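Putative glycosyltransferase (GalT1) (PDB 5HEA) probably transfers sugar units from nucleotide-activated donors, as a family 2 glycosyltransferase of GT-A type, the piece here being the C-terminal part of a longer protein. Local coordinates at residues A[236-239]-A[240-243]; A[194-197]-A[198-202]; A[276-279]-A[280-284]. All blocks are in the same frame, centred on the assembly; numbering follows the deposited sequence.

Contact 1 of 3, residues A[236-239]-A[240-243]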
ATOM      1  N   SER A 236      -0.216   8.270 -25.964  1.00 23.20           N
ATOM      2  CA  SER A 236       0.629   7.107 -26.261  1.00 23.94           C
ATOM      3  C   SER A 236       0.010   6.171 -27.323  1.00 24.17           C
ATOM      4  O   SER A 236       0.738   5.600 -28.143  1.00 19.38           O
ATOM      5  CB  SER A 236       1.001   6.346 -24.982  1.00 23.40           C
ATOM      6  OG  SER A 236      -0.149   5.811 -24.385  1.00 29.09           O
ATOM      7  N   ASN A 237      -1.320   6.033 -27.326  1.00 22.35           N
ATOM      8  CA  ASN A 237      -1.999   5.285 -28.396  1.00 20.58           C
ATOM      9  C   ASN A 237      -1.707   5.855 -29.779  1.00 22.21           C
ATOM     10  O   ASN A 237      -1.449   5.107 -30.711  1.00 18.84           O
ATOM     11  CB  ASN A 237      -3.527   5.238 -28.208  1.00 18.39           C
ATOM     12  CG  ASN A 237      -3.954   4.348 -27.048  1.00 24.85           C
ATOM     13  OD1 ASN A 237      -3.143   3.626 -26.479  1.00 24.53           O
ATOM     14  ND2 ASN A 237      -5.239   4.388 -26.709  1.00 19.38           N
ATOM     15  N   ALA A 238      -1.796   7.177 -29.920  1.00 21.03           N
ATOM     16  CA  ALA A 238      -1.544   7.824 -31.211  1.00 22.44           C
ATOM     17  C   ALA A 238      -0.070   7.673 -31.651  1.00 20.81           C
ATOM     18  O   ALA A 238       0.222   7.479 -32.835  1.00 20.14           O
ATOM     19  CB  ALA A 238      -1.952   9.309 -31.161  1.00 19.87           C
ATOM     20  N   GLU A 239       0.851   7.757 -30.696  1.00 19.10           N
ATOM     21  CA  GLU A 239       2.285   7.581 -30.986  1.00 19.59           C
ATOM     22  C   GLU A 239       2.614   6.153 -31.409  1.00 21.89           C
ATOM     23  O   GLU A 239       3.303   5.925 -32.391  1.00 19.95           O
ATOM     24  CB  GLU A 239       3.127   8.002 -29.776  1.00 20.12           C
ATOM     25  CG  GLU A 239       3.123   9.522 -29.597  1.00 22.94           C
ATOM     26  CD  GLU A 239       3.586   9.984 -28.226  1.00 26.58           C
ATOM     27  OE1 GLU A 239       3.793   9.127 -27.338  1.00 27.24           O
ATOM     28  OE2 GLU A 239       3.744  11.217 -28.042  1.00 23.66           O
ATOM     29  N   GLU A 240       2.101   5.188 -30.662  1.00 21.89           N
ATOM     30  CA  GLU A 240       2.231   3.777 -31.027  1.00 21.70           C
ATOM     31  C   GLU A 240       1.671   3.499 -32.438  1.00 23.57           C
ATOM     32  O   GLU A 240       2.297   2.815 -33.260  1.00 23.71           O
ATOM     33  CB  GLU A 240       1.491   2.958 -29.963  1.00 23.03           C
ATOM     34  CG  GLU A 240       1.465   1.445 -30.126  1.00 27.78           C
ATOM     35  CD  GLU A 240       0.708   0.794 -28.967  1.00 39.59           C
ATOM     36  OE1 GLU A 240      -0.447   1.211 -28.663  1.00 33.88           O
ATOM     37  OE2 GLU A 240       1.284  -0.107 -28.330  1.00 42.53           O
ATOM     38  N   ARG A 241       0.497   4.048 -32.731  1.00 20.57           N
ATOM     39  CA  ARG A 241      -0.146   3.811 -34.026  1.00 20.85           C
ATOM     40  C   ARG A 241       0.634   4.434 -35.198  1.00 26.17           C
ATOM     41  O   ARG A 241       0.798   3.809 -36.260  1.00 20.40           O
ATOM     42  CB  ARG A 241      -1.600   4.303 -34.007  1.00 24.23           C
ATOM     43  CG  ARG A 241      -2.276   4.343 -35.383  1.00 23.03           C
ATOM     44  CD  ARG A 241      -3.799   4.516 -35.261  1.00 26.79           C
ATOM     45  NE  ARG A 241      -4.216   5.647 -34.431  1.00 25.70           N
ATOM     46  CZ  ARG A 241      -4.839   5.522 -33.258  1.00 34.57           C
ATOM     47  NH1 ARG A 241      -5.112   4.315 -32.783  1.00 26.86           N
ATOM     48  NH2 ARG A 241      -5.206   6.599 -32.558  1.00 25.95           N
ATOM     49  N   ILE A 242       1.119   5.657 -35.011  1.00 19.62           N
ATOM     50  CA  ILE A 242       1.974   6.278 -36.025  1.00 19.13           C
ATOM     51  C   ILE A 242       3.224   5.442 -36.265  1.00 25.12           C
ATOM     52  O   ILE A 242       3.595   5.195 -37.412  1.00 21.82           O
ATOM     53  CB  ILE A 242       2.349   7.736 -35.661  1.00 20.88           C
ATOM     54  CG1 ILE A 242       1.115   8.633 -35.830  1.00 26.51           C
ATOM     55  CG2 ILE A 242       3.530   8.234 -36.534  1.00 20.63           C
ATOM     56  CD1 ILE A 242       1.202   9.957 -35.078  1.00 24.82           C
ATOM     57  N   ALA A 243       3.866   4.982 -35.189  1.00 17.75           N
ATOM     58  CA  ALA A 243       5.092   4.197 -35.343  1.00 19.47           C
ATOM     59  C   ALA A 243       4.854   2.882 -36.093  1.00 25.38           C
ATOM     60  O   ALA A 243       5.687   2.447 -36.888  1.00 24.19           O
ATOM     61  CB  ALA A 243       5.740   3.923 -33.971  1.00 21.78           C
TER
HETATM   62  O   HOH W   1      -2.068   2.281 -30.434  1.00 32.07           O
HETATM   63  O   HOH W   2      -2.330   8.236 -34.386  1.00 51.16           O
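Ile242 lies against the carbonyl of Ala238 one turn earlier on the alpha-helix 231-247, first of the three helices that close the chain. Ile242 N donates to Ala238 O at 3.0 Å, and the same oxygen has Ile242 CG1 3.3 Å away. The torsion that sets CG1 beside the isoleucine's own backbone nitrogen (chi1 -72°) lays the longer branch back over this carbonyl. This is the close-packed flank: a small methyl at Ala238 and a branched apolar chain at Ile242 pack against Tyr259 of helix 253-272.

Ala238 O marks the boundary, for a water that accepts from Arg241 NE also donates to it. The wetter side lies at Asn237 O, Glu240 and Arg241, where another water donates to both Asn237 O and Glu240 OE1, the latter at 2.6 Å. The long polar chains suit such a place because they reach well beyond the helix: Glu240 OE2 forms a salt bridge with Lys285 of the second subunit, and Arg241 forms a salt bridge with Asp192 and a hydrogen bond with Gln255. A bend at chi3 (52°) folds the arginine back, leaving Asn237 O 4.2 Å above the plane of the Arg241 guanidinium, over its centre.

Contact 2 of 3, residues A[194-197]-A[198-202]; sequences TIYR and LYLKA
The carbonyl oxygen Ile195 O is gripped by two backbone N-H groups from the next turn. Tyr199 N donates to it in the carbonyl plane at 3.3 Å, with a fairly straight N-H...O angle of 160°, whereas the bond from Leu198 N is bent to 120° and weak. Ile195 O also lies over one face of the Tyr199 ring, offset toward its rim, so the phenol covers the very carbonyl that its own N-H engages.

Farther out, Ile195 CG2 meets Tyr199 CZ at 3.6 Å, and Ile195 CD1 touches Leu198 CD1 at 4.1 Å. These apolar groups suit a buried helix flank: Ile195 and Leu198 rest on Phe173, while Tyr199 reaches Lys171 and uses its hydroxyl to bond Thr164 O.

Tyr196 serves a different flank. With CG placed between the backbone nitrogen and the carbonyl carbon (chi1 80°), its ring swings to where CD2 meets Leu200 CD1 at 3.9 Å, while Arg197 CG covers one face near the rim. The electron-rich ring also suits its cation-pi partner, Arg241 of helix 231-247. Arg197 turns its guanidinium to backbone carbonyls, NE to Ala193 O and NH2 to Arg182 O.

Helix 195-201 is thus a short helix wedged between strands 171-174 and 116-125 of the mixed sheet and helix 231-247, a layered alpha/beta packing consistent with a GT-A glycosyltransferase fold.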
ATOM      1  N   THR A 194      -6.573  -0.779 -29.946  1.00 20.02           N
ATOM      2  CA  THR A 194      -6.752  -2.173 -30.357  1.00 19.62           C
ATOM      3  C   THR A 194      -7.405  -2.397 -31.729  1.00 21.38           C
ATOM      4  O   THR A 194      -6.930  -3.221 -32.511  1.00 25.80           O
ATOM      5  CB  THR A 194      -7.554  -2.969 -29.269  1.00 24.01           C
ATOM      6  OG1 THR A 194      -6.930  -2.793 -27.991  1.00 23.15           O
ATOM      7  CG2 THR A 194      -7.589  -4.465 -29.596  1.00 19.06           C
ATOM      8  N   ILE A 195      -8.499  -1.690 -32.002  1.00 21.43           N
ATOM      9  CA  ILE A 195      -9.316  -1.964 -33.187  1.00 19.64           C
ATOM     10  C   ILE A 195      -8.488  -1.856 -34.466  1.00 24.50           C
ATOM     11  O   ILE A 195      -8.534  -2.739 -35.321  1.00 22.08           O
ATOM     12  CB  ILE A 195     -10.577  -1.062 -33.231  1.00 24.32           C
ATOM     13  CG1 ILE A 195     -11.499  -1.409 -32.060  1.00 27.18           C
ATOM     14  CG2 ILE A 195     -11.345  -1.252 -34.532  1.00 28.84           C
ATOM     15  CD1 ILE A 195     -11.883  -2.905 -32.015  1.00 27.47           C
ATOM     16  N   TYR A 196      -7.690  -0.802 -34.576  1.00 22.50           N
ATOM     17  CA  TYR A 196      -6.895  -0.604 -35.792  1.00 22.26           C
ATOM     18  C   TYR A 196      -5.922  -1.751 -36.065  1.00 25.25           C
ATOM     19  O   TYR A 196      -5.605  -2.043 -37.226  1.00 27.43           O
ATOM     20  CB  TYR A 196      -6.167   0.743 -35.763  1.00 19.06           C
ATOM     21  CG  TYR A 196      -4.906   0.755 -34.934  1.00 20.71           C
ATOM     22  CD1 TYR A 196      -4.958   0.946 -33.562  1.00 19.12           C
ATOM     23  CD2 TYR A 196      -3.660   0.607 -35.532  1.00 30.47           C
ATOM     24  CE1 TYR A 196      -3.796   0.970 -32.797  1.00 22.87           C
ATOM     25  CE2 TYR A 196      -2.492   0.631 -34.777  1.00 31.84           C
ATOM     26  CZ  TYR A 196      -2.569   0.812 -33.411  1.00 31.63           C
ATOM     27  OH  TYR A 196      -1.416   0.829 -32.659  1.00 27.73           O
ATOM     28  N   ARG A 197      -5.447  -2.415 -35.014  1.00 21.57           N
ATOM     29  CA  ARG A 197      -4.562  -3.557 -35.233  1.00 22.69           C
ATOM     30  C   ARG A 197      -5.283  -4.713 -35.936  1.00 24.38           C
ATOM     31  O   ARG A 197      -4.694  -5.415 -36.755  1.00 21.79           O
ATOM     32  CB  ARG A 197      -3.895  -3.998 -33.929  1.00 24.40           C
ATOM     33  CG  ARG A 197      -3.040  -2.886 -33.315  1.00 24.11           C
ATOM     34  CD  ARG A 197      -2.284  -3.352 -32.096  1.00 29.25           C
ATOM     35  NE  ARG A 197      -3.033  -3.164 -30.853  1.00 30.83           N
ATOM     36  CZ  ARG A 197      -3.253  -4.128 -29.957  1.00 41.96           C
ATOM     37  NH1 ARG A 197      -2.791  -5.355 -30.187  1.00 39.40           N
ATOM     38  NH2 ARG A 197      -3.921  -3.871 -28.826  1.00 24.89           N
ATOM     39  N   LEU A 198      -6.561  -4.905 -35.633  1.00 23.41           N
ATOM     40  CA  LEU A 198      -7.366  -5.871 -36.387  1.00 23.50           C
ATOM     41  C   LEU A 198      -7.486  -5.497 -37.868  1.00 22.47           C
ATOM     42  O   LEU A 198      -7.367  -6.357 -38.753  1.00 25.38           O
ATOM     43  CB  LEU A 198      -8.755  -5.984 -35.767  1.00 24.95           C
ATOM     44  CG  LEU A 198      -8.736  -6.568 -34.358  1.00 23.17           C
ATOM     45  CD1 LEU A 198     -10.058  -6.251 -33.651  1.00 22.69           C
ATOM     46  CD2 LEU A 198      -8.517  -8.079 -34.452  1.00 22.61           C
ATOM     47  N   TYR A 199      -7.715  -4.217 -38.145  1.00 21.23           N
ATOM     48  CA  TYR A 199      -7.758  -3.739 -39.535  1.00 22.46           C
ATOM     49  C   TYR A 199      -6.461  -4.096 -40.287  1.00 26.89           C
ATOM     50  O   TYR A 199      -6.476  -4.554 -41.444  1.00 22.12           O
ATOM     51  CB  TYR A 199      -7.917  -2.221 -39.572  1.00 18.66           C
ATOM     52  CG  TYR A 199      -9.201  -1.644 -39.036  1.00 20.35           C
ATOM     53  CD1 TYR A 199     -10.397  -2.338 -39.116  1.00 26.05           C
ATOM     54  CD2 TYR A 199      -9.214  -0.367 -38.475  1.00 18.45           C
ATOM     55  CE1 TYR A 199     -11.574  -1.782 -38.625  1.00 27.86           C
ATOM     56  CE2 TYR A 199     -10.380   0.193 -37.977  1.00 20.72           C
ATOM     57  CZ  TYR A 199     -11.548  -0.517 -38.057  1.00 23.73           C
ATOM     58  OH  TYR A 199     -12.699   0.044 -37.587  1.00 24.67           O
ATOM     59  N   LEU A 200      -5.327  -3.890 -39.627  1.00 22.28           N
ATOM     60  CA  LEU A 200      -4.028  -4.155 -40.263  1.00 21.34           C
ATOM     61  C   LEU A 200      -3.824  -5.645 -40.576  1.00 24.63           C
ATOM     62  O   LEU A 200      -2.981  -5.998 -41.396  1.00 26.53           O
ATOM     63  CB  LEU A 200      -2.879  -3.608 -39.404  1.00 20.35           C
ATOM     64  CG  LEU A 200      -2.814  -2.089 -39.246  1.00 24.21           C
ATOM     65  CD1 LEU A 200      -1.817  -1.696 -38.152  1.00 25.05           C
ATOM     66  CD2 LEU A 200      -2.456  -1.420 -40.583  1.00 24.95           C
ATOM     67  N   LYS A 201      -4.605  -6.515 -39.936  1.00 22.87           N
ATOM     68  CA  LYS A 201      -4.543  -7.948 -40.212  1.00 23.40           C
ATOM     69  C   LYS A 201      -5.362  -8.300 -41.452  1.00 25.33           C
ATOM     70  O   LYS A 201      -5.152  -9.349 -42.055  1.00 29.60           O
ATOM     71  CB  LYS A 201      -5.070  -8.758 -39.021  1.00 29.05           C
ATOM     72  CG  LYS A 201      -4.175  -8.773 -37.785  1.00 33.15           C
ATOM     73  CD  LYS A 201      -3.035  -9.754 -37.946  1.00 32.25           C
ATOM     74  CE  LYS A 201      -2.571 -10.285 -36.592  1.00 38.44           C
ATOM     75  NZ  LYS A 201      -3.460 -11.338 -36.023  1.00 32.85           N
ATOM     76  N   ALA A 202      -6.289  -7.426 -41.835  1.00 24.33           N
ATOM     77  CA  ALA A 202      -7.236  -7.744 -42.910  1.00 28.19           C
ATOM     78  C   ALA A 202      -6.681  -7.461 -44.306  1.00 29.05           C
ATOM     79  O   ALA A 202      -5.691  -6.742 -44.450  1.00 35.42           O
ATOM     80  CB  ALA A 202      -8.555  -7.000 -42.696  1.00 26.98           C
TER

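Contact 3 of 3, residues A[276-279]-A[280-284]; sequences IELY and QQCCN
A sulfur-aromatic contact between Tyr279 and Cys283 marks one turn of the alpha-helix 276-291, the last helix of the chain, which two neighbouring disulfides clamp to helix 253-272. The sulfur lies 4.3 Å from the ring centroid (Cys283 SG to Tyr279) and obliquely, 51° off the ring normal. Cys283 N donates to Tyr279 O at 2.9 Å, so backbone and side chain tie the same pair. Tyr279 adopts an unusual chi1 of 139°, far from a staggered value, which brings its CG to 3.2 Å from Gln280 N. The ring packs on Ala270 and Leu271 and meets His66 of the third subunit with the planes steeply inclined.

Next to this pair, Leu278 CD1 touches Cys282 SG at 4.1 Å, an apolar neighbour suited to a sulfur already bonded to Cys266. Cys283 is joined to Cys267 in the same way, so two successive disulfides join the helices. The polar residues face the second subunit instead: Glu277 OE2 accepts from its Leu185 N, and Gln280 NE2 donates to its Gly180 O. With SG set beside the cysteine's own backbone nitrogen (chi1 -73°), Cys283 SG comes within 3.5 Å of Tyr279 CE1.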
ATOM      1  N   ILE A 276       0.938  17.215 -14.043  1.00 24.35           N
ATOM      2  CA  ILE A 276       1.962  18.169 -14.443  1.00 25.81           C
ATOM      3  C   ILE A 276       3.050  17.598 -15.356  1.00 25.30           C
ATOM      4  O   ILE A 276       3.439  18.249 -16.321  1.00 28.49           O
ATOM      5  CB  ILE A 276       2.551  18.905 -13.218  1.00 30.36           C
ATOM      6  CG1 ILE A 276       1.424  19.584 -12.444  1.00 30.66           C
ATOM      7  CG2 ILE A 276       3.594  19.930 -13.651  1.00 28.80           C
ATOM      8  CD1 ILE A 276       0.610  20.589 -13.277  1.00 25.88           C
ATOM      9  N   GLU A 277       3.534  16.388 -15.090  1.00 23.13           N
ATOM     10  CA  GLU A 277       4.540  15.825 -15.987  1.00 29.54           C
ATOM     11  C   GLU A 277       3.962  15.577 -17.390  1.00 27.34           C
ATOM     12  O   GLU A 277       4.616  15.830 -18.407  1.00 29.15           O
ATOM     13  CB  GLU A 277       5.156  14.539 -15.440  1.00 33.89           C
ATOM     14  CG  GLU A 277       6.196  13.979 -16.398  1.00 48.21           C
ATOM     15  CD  GLU A 277       6.970  12.818 -15.822  1.00 58.90           C
ATOM     16  OE1 GLU A 277       6.341  11.872 -15.304  1.00 65.36           O
ATOM     17  OE2 GLU A 277       8.214  12.856 -15.884  1.00 58.67           O
ATOM     18  N   LEU A 278       2.723  15.101 -17.439  1.00 26.08           N
ATOM     19  CA  LEU A 278       2.046  14.916 -18.717  1.00 25.72           C
ATOM     20  C   LEU A 278       1.895  16.248 -19.446  1.00 26.03           C
ATOM     21  O   LEU A 278       2.154  16.337 -20.649  1.00 26.48           O
ATOM     22  CB  LEU A 278       0.689  14.253 -18.498  1.00 27.63           C
ATOM     23  CG  LEU A 278      -0.105  13.935 -19.754  1.00 30.24           C
ATOM     24  CD1 LEU A 278       0.689  12.962 -20.628  1.00 33.10           C
ATOM     25  CD2 LEU A 278      -1.441  13.348 -19.341  1.00 36.23           C
ATOM     26  N   TYR A 279       1.493  17.292 -18.717  1.00 21.31           N
ATOM     27  CA  TYR A 279       1.359  18.615 -19.323  1.00 21.94           C
ATOM     28  C   TYR A 279       2.673  19.077 -19.946  1.00 21.01           C
ATOM     29  O   TYR A 279       2.705  19.556 -21.082  1.00 26.13           O
ATOM     30  CB  TYR A 279       0.825  19.639 -18.302  1.00 28.34           C
ATOM     31  CG  TYR A 279       1.482  21.009 -18.367  1.00 29.80           C
ATOM     32  CD1 TYR A 279       1.018  21.989 -19.236  1.00 38.43           C
ATOM     33  CD2 TYR A 279       2.559  21.319 -17.548  1.00 35.33           C
ATOM     34  CE1 TYR A 279       1.624  23.245 -19.291  1.00 37.98           C
ATOM     35  CE2 TYR A 279       3.170  22.565 -17.601  1.00 39.92           C
ATOM     36  CZ  TYR A 279       2.695  23.518 -18.469  1.00 40.13           C
ATOM     37  OH  TYR A 279       3.308  24.752 -18.509  1.00 49.42           O
ATOM     38  N   GLN A 280       3.759  18.904 -19.205  1.00 23.19           N
ATOM     39  CA  GLN A 280       5.080  19.303 -19.670  1.00 28.58           C
ATOM     40  C   GLN A 280       5.440  18.574 -20.969  1.00 25.20           C
ATOM     41  O   GLN A 280       5.917  19.194 -21.926  1.00 24.97           O
ATOM     42  CB  GLN A 280       6.119  19.025 -18.573  1.00 31.79           C
ATOM     43  CG  GLN A 280       7.573  19.257 -18.979  1.00 45.65           C
ATOM     44  CD  GLN A 280       8.354  17.961 -19.289  1.00 53.12           C
ATOM     45  OE1 GLN A 280       8.312  16.974 -18.542  1.00 41.32           O
ATOM     46  NE2 GLN A 280       9.087  17.979 -20.399  1.00 54.60           N
ATOM     47  N   GLN A 281       5.192  17.264 -21.007  1.00 23.29           N
ATOM     48  CA  GLN A 281       5.576  16.449 -22.156  1.00 25.92           C
ATOM     49  C   GLN A 281       4.791  16.843 -23.400  1.00 21.75           C
ATOM     50  O   GLN A 281       5.371  17.038 -24.474  1.00 20.83           O
ATOM     51  CB  GLN A 281       5.418  14.947 -21.845  1.00 24.02           C
ATOM     52  CG  GLN A 281       6.491  14.395 -20.881  1.00 33.72           C
ATOM     53  CD  GLN A 281       7.856  14.170 -21.554  1.00 54.02           C
ATOM     54  OE1 GLN A 281       7.936  13.884 -22.760  1.00 55.82           O
ATOM     55  NE2 GLN A 281       8.935  14.297 -20.771  1.00 59.24           N
ATOM     56  N   CYS A 282       3.473  16.971 -23.246  1.00 19.43           N
ATOM     57  CA  CYS A 282       2.598  17.333 -24.360  1.00 23.66           C
ATOM     58  C   CYS A 282       2.845  18.733 -24.888  1.00 23.02           C
ATOM     59  O   CYS A 282       2.842  18.963 -26.099  1.00 22.42           O
ATOM     60  CB  CYS A 282       1.128  17.218 -23.946  1.00 30.90           C
ATOM     61  SG  CYS A 282       0.559  15.502 -23.802  1.00 36.52           S
ATOM     62  N   CYS A 283       3.023  19.684 -23.980  1.00 23.25           N
ATOM     63  CA  CYS A 283       3.330  21.043 -24.409  1.00 25.46           C
ATOM     64  C   CYS A 283       4.653  21.141 -25.130  1.00 24.22           C
ATOM     65  O   CYS A 283       4.785  21.908 -26.080  1.00 26.51           O
ATOM     66  CB  CYS A 283       3.309  22.012 -23.229  1.00 32.98           C
ATOM     67  SG  CYS A 283       1.641  22.325 -22.692  1.00 49.17           S
ATOM     68  N   ASN A 284       5.638  20.377 -24.679  1.00 20.86           N
ATOM     69  CA  ASN A 284       6.934  20.375 -25.349  1.00 20.90           C
ATOM     70  C   ASN A 284       6.822  19.787 -26.749  1.00 24.13           C
ATOM     71  O   ASN A 284       7.362  20.344 -27.702  1.00 26.66           O
ATOM     72  CB  ASN A 284       7.975  19.620 -24.523  1.00 24.24           C
ATOM     73  CG  ASN A 284       9.257  19.339 -25.300  1.00 30.42           C
ATOM     74  OD1 ASN A 284       9.915  20.250 -25.804  1.00 29.12           O
ATOM     75  ND2 ASN A 284       9.622  18.072 -25.380  1.00 23.00           N
TER

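Overall arrangement
Contacts 1 and 2 are buried; contact 3, farthest from the centre of the chain, is only partly so. Contact 2 sits against the mixed sheet and relies on aromatic and aliphatic packing, while contact 1, on the first C-terminal helix, adds charged chains and waters. The two touch through the arginine-tyrosine pair, joining the sheet-bearing, probably GT-A part to the C-terminal helices. Contact 3 makes no touch with either, its centre about 17 Å from that of contact 1 and about 30 Å from that of contact 2. Its helix is held covalently, through cystines. All three reach the second subunit, and contact 3 also meets a third.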